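Local coordinates for inosine-uridine preferring nucleoside hydrolase family protein (Bacillus anthracis, PDB 2C40), which belongs to the inosine-uridine preferring nucleoside hydrolase family, an alpha/beta fold, and binds a calcium ion together with alpha-D-ribofuranose, at residues D192-T195 against L196-N200; R216-I219 against G220-F223. All blocks are in the same frame, centred on the assembly; numbering follows the deposited sequence.

Interaction 1 of 2, residues D192-T195 against L196-N200; sequences DLIT and LESTN
The hydroxyl of S198 is gripped by three groups. It accepts two bonds from T195, one from the backbone N and one from the side-chain hydroxyl, and it is also hydrogen-bonded to the carbonyl O of V291. T195 OG1 lies 2.8 Å from S198 OG. T195 N lies 2.9 Å from S198 OG, and this bond is bent, with an angle of 138° at the hydrogen. T195 OG1 sits between the backbone N and the carbonyl carbon of its own residue (chi1 67°), which puts it within bonding distance of S198 OG. In return, S198 N makes a weak bond of 3.1 Å to T195 O. The chain turns from T195 to S198 just after strand 191-194 ends, and residues 196-198 have helical backbone angles. In this turn the side chain of S198 reaches back to the backbone N of T195. Strand 191-194 runs in the central sheet between strands 145-151 and 286-292, so the bond to V291 ties the turn to a neighbouring strand. E197 bends at chi2 (81°), and its carboxylate folds back over T195, with E197 OE2 3.5 Å from T195 CB. That carboxylate is held by T154 OG1 and F155 N. I194 CG2 packs against S198 CB at 4.0 Å. L196 CB stays beside T195 C, while the L196 side chain comes within about 4 Å of the bound alpha-D-ribofuranose. The backbone O of L196 accepts a bond from W246 NE1.

Interaction 2 of 2, residues R216-I219 against G220-F223; sequences RKYI and GIDF
The guanidinium of R216 meets the carboxylate of D222 at its edge, with D222 OD1 in the guanidinium plane and D222 OD2 near it. The two planes stand 79° apart, so the groups do not pair flat. The salt bridge rests on one weak hydrogen bond, R216 NH1 to D222 OD2, 3.4 Å. The side chains lie side by side and point the same way. The aliphatic part of R216 runs along the carboxylate, with R216 CG 3.1 Å from D222 OD1, and a bend at chi3 (79°) then turns the head group. Each charge has a second partner. R216 NE forms a salt bridge with E92 of the second subunit, and D222 OD1 takes a bond from Q226 NE2. R216 and I219 also pack on I219 and R216 of the second subunit. Y218 is the N-cap of helix 219-229. Y218 O receives D222 N at 2.9 Å, a nearly straight bond (173°). The next bond of the helix, from F223 N to I219 O, is 2.8 Å long. Y218 CB packs on I221 CG1 at 3.7 Å. F223 meets the ring of F19 edge-to-face. The helix start is wedged among several others: Y218 and I221 rest on helix 296-308, while I219 and F223 reach helices 41-55 and 88-91.

Interaction 1 comes first along the chain, and interaction 2 follows after helix 206-214. Their centres are 28 Å apart, and their nearest atoms are about 18 Å apart, so they do not touch. Interaction 1 lies at the end of a strand of the central sheet, about 12 Å from the centre of the chain. Interaction 2 begins helix 219-229 farther out, about 22 Å from the centre, where the second subunit packs. No other chain reaches residues 192-200. One contact thus lies at the C-terminal end of strand 191-194, near the bound alpha-D-ribofuranose, the other in the helical layer at the subunit interface.

Interaction 1 of 2, residues D192-T195 against L196-N200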
loop_
_atom_site.group_PDB
_atom_site.type_symbol
_atom_site.label_atom_id
_atom_site.label_comp_id
_atom_site.label_asym_id
_atom_site.label_seq_id
_atom_site.Cartn_x
_atom_site.Cartn_y
_atom_site.Cartn_z
ATOM N N ASP A 192 32.196 3.444 0.688
ATOM C CA ASP A 192 31.417 4.075 1.705
ATOM C C ASP A 192 30.192 3.172 1.992
ATOM O O ASP A 192 29.446 2.790 1.073
ATOM C CB ASP A 192 30.977 5.482 1.269
ATOM C CG ASP A 192 32.170 6.428 0.912
ATOM O OD1 ASP A 192 33.285 6.311 1.463
ATOM O OD2 ASP A 192 31.947 7.317 0.063
ATOM N N LEU A 193 30.008 2.856 3.275
ATOM C CA LEU A 193 28.936 1.968 3.783
ATOM C C LEU A 193 27.918 2.746 4.587
ATOM O O LEU A 193 28.278 3.360 5.598
ATOM C CB LEU A 193 29.442 0.949 4.806
ATOM C CG LEU A 193 29.646 -0.504 4.467
ATOM C CD1 LEU A 193 29.717 -1.336 5.741
ATOM C CD2 LEU A 193 28.575 -1.021 3.513
ATOM N N ILE A 194 26.662 2.693 4.147
ATOM C CA ILE A 194 25.527 3.043 5.025
ATOM C C ILE A 194 24.981 1.711 5.626
ATOM O O ILE A 194 24.299 0.919 4.958
ATOM C CB ILE A 194 24.459 3.890 4.297
ATOM C CG1 ILE A 194 25.000 5.281 3.994
ATOM C CG2 ILE A 194 23.191 4.037 5.125
ATOM C CD1 ILE A 194 26.032 5.352 2.879
ATOM N N THR A 195 25.371 1.454 6.866
ATOM C CA THR A 195 24.947 0.273 7.618
ATOM C C THR A 195 23.555 0.471 8.218
ATOM O O THR A 195 23.057 1.604 8.283
ATOM C CB THR A 195 25.936 -0.026 8.739
ATOM O OG1 THR A 195 25.883 1.036 9.729
ATOM C CG2 THR A 195 27.379 -0.201 8.167
ATOM N N LEU A 196 22.939 -0.603 8.712
ATOM C CA LEU A 196 21.737 -0.445 9.513
ATOM C C LEU A 196 21.850 0.637 10.603
ATOM O O LEU A 196 20.885 1.419 10.770
ATOM C CB LEU A 196 21.302 -1.766 10.127
ATOM C CG LEU A 196 20.896 -2.869 9.116
ATOM C CD1 LEU A 196 20.660 -4.206 9.844
ATOM C CD2 LEU A 196 19.650 -2.495 8.285
ATOM N N GLU A 197 22.985 0.685 11.330
ATOM C CA GLU A 197 23.192 1.598 12.485
ATOM C C GLU A 197 23.337 3.053 12.052
ATOM O O GLU A 197 23.094 3.954 12.849
ATOM C CB GLU A 197 24.534 1.387 13.231
ATOM C CG GLU A 197 24.914 0.026 13.667
ATOM C CD GLU A 197 25.511 -0.796 12.550
ATOM O OE1 GLU A 197 26.745 -0.942 12.476
ATOM O OE2 GLU A 197 24.712 -1.299 11.780
ATOM N N SER A 198 23.877 3.247 10.839
ATOM C CA SER A 198 24.227 4.555 10.286
ATOM C C SER A 198 23.065 5.526 10.389
ATOM O O SER A 198 23.228 6.732 10.472
ATOM C CB SER A 198 24.628 4.384 8.799
ATOM O OG SER A 198 25.864 3.681 8.686
ATOM N N THR A 199 21.870 4.960 10.368
ATOM C CA THR A 199 20.643 5.716 10.232
ATOM C C THR A 199 19.977 6.027 11.599
ATOM O O THR A 199 18.905 6.588 11.621
ATOM C CB THR A 199 19.730 4.926 9.281
ATOM O OG1 THR A 199 18.856 5.816 8.588
ATOM C CG2 THR A 199 18.991 3.825 10.000
ATOM N N ASN A 200 20.653 5.713 12.713
ATOM C CA ASN A 200 20.078 5.782 14.044
ATOM C C ASN A 200 19.448 7.144 14.339
ATOM O O ASN A 200 18.398 7.214 14.979
ATOM C CB ASN A 200 21.147 5.562 15.110
ATOM C CG ASN A 200 21.502 4.120 15.322
ATOM O OD1 ASN A 200 20.781 3.219 14.906
ATOM N ND2 ASN A 200 22.636 3.885 16.018
#

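Interaction 2 of 2, residues R216-I219 against G220-F223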
loop_
_atom_site.group_PDB
_atom_site.type_symbol
_atom_site.label_atom_id
_atom_site.label_comp_id
_atom_site.label_asym_id
_atom_site.label_seq_id
_atom_site.Cartn_x
_atom_site.Cartn_y
_atom_site.Cartn_z
ATOM N N ARG A 216 1.552 18.975 0.977
ATOM C CA ARG A 216 1.082 18.209 -0.168
ATOM C C ARG A 216 0.930 19.067 -1.439
ATOM O O ARG A 216 0.903 18.528 -2.548
ATOM C CB ARG A 216 -0.300 17.577 0.194
ATOM C CG ARG A 216 -0.741 16.544 -0.798
ATOM C CD ARG A 216 -2.029 15.884 -0.417
ATOM N NE ARG A 216 -3.132 16.731 -0.731
ATOM C CZ ARG A 216 -3.670 16.853 -1.937
ATOM N NH1 ARG A 216 -3.230 16.148 -2.968
ATOM N NH2 ARG A 216 -4.690 17.674 -2.092
ATOM N N LYS A 217 0.736 20.377 -1.248
ATOM C CA LYS A 217 0.640 21.360 -2.342
ATOM C C LYS A 217 1.826 21.261 -3.301
ATOM O O LYS A 217 1.690 21.522 -4.493
ATOM C CB LYS A 217 0.517 22.804 -1.787
ATOM C CG LYS A 217 1.671 23.246 -0.823
ATOM C CD LYS A 217 1.820 24.782 -0.698
ATOM C CE LYS A 217 2.003 25.258 0.783
ATOM N NZ LYS A 217 3.305 24.877 1.472
ATOM N N TYR A 218 3.002 20.920 -2.770
ATOM C CA TYR A 218 4.146 20.598 -3.608
ATOM C C TYR A 218 3.984 19.174 -4.100
ATOM O O TYR A 218 3.879 18.245 -3.287
ATOM C CB TYR A 218 5.456 20.732 -2.844
ATOM C CG TYR A 218 5.762 22.160 -2.488
ATOM C CD1 TYR A 218 5.349 22.685 -1.268
ATOM C CD2 TYR A 218 6.464 22.979 -3.364
ATOM C CE1 TYR A 218 5.610 23.969 -0.929
ATOM C CE2 TYR A 218 6.746 24.285 -3.018
ATOM C CZ TYR A 218 6.301 24.769 -1.801
ATOM O OH TYR A 218 6.549 26.068 -1.427
ATOM N N ILE A 219 3.951 18.997 -5.418
ATOM C CA ILE A 219 3.606 17.686 -5.977
ATOM C C ILE A 219 4.653 16.605 -5.616
ATOM O O ILE A 219 4.294 15.438 -5.434
ATOM C CB ILE A 219 3.296 17.715 -7.509
ATOM C CG1 ILE A 219 2.819 16.318 -7.973
ATOM C CG2 ILE A 219 4.512 18.134 -8.357
ATOM C CD1 ILE A 219 2.263 16.252 -9.415
ATOM N N GLY A 220 5.918 16.997 -5.480
ATOM C CA GLY A 220 6.963 16.077 -5.065
ATOM C C GLY A 220 6.862 15.660 -3.598
ATOM O O GLY A 220 7.205 14.525 -3.244
ATOM N N ILE A 221 6.388 16.569 -2.743
ATOM C CA ILE A 221 6.106 16.251 -1.345
ATOM C C ILE A 221 4.889 15.275 -1.285
ATOM O O ILE A 221 4.951 14.260 -0.600
ATOM C CB ILE A 221 5.849 17.544 -0.495
ATOM C CG1 ILE A 221 7.085 18.452 -0.433
ATOM C CG2 ILE A 221 5.385 17.222 0.903
ATOM C CD1 ILE A 221 8.255 17.906 0.355
ATOM N N ASP A 222 3.820 15.587 -2.021
ATOM C CA ASP A 222 2.642 14.725 -2.127
ATOM C C ASP A 222 3.100 13.342 -2.630
ATOM O O ASP A 222 2.718 12.320 -2.061
ATOM C CB ASP A 222 1.648 15.364 -3.078
ATOM C CG ASP A 222 0.312 14.639 -3.160
ATOM O OD1 ASP A 222 -0.091 13.897 -2.222
ATOM O OD2 ASP A 222 -0.362 14.862 -4.188
ATOM N N PHE A 223 3.984 13.317 -3.629
ATOM C CA PHE A 223 4.526 12.036 -4.136
ATOM C C PHE A 223 5.314 11.246 -3.076
ATOM O O PHE A 223 5.087 10.031 -2.914
ATOM C CB PHE A 223 5.413 12.239 -5.356
ATOM C CG PHE A 223 6.045 10.952 -5.879
ATOM C CD1 PHE A 223 7.406 10.722 -5.757
ATOM C CD2 PHE A 223 5.267 9.973 -6.500
ATOM C CE1 PHE A 223 7.986 9.557 -6.240
ATOM C CE2 PHE A 223 5.848 8.789 -6.984
ATOM C CZ PHE A 223 7.189 8.589 -6.853
#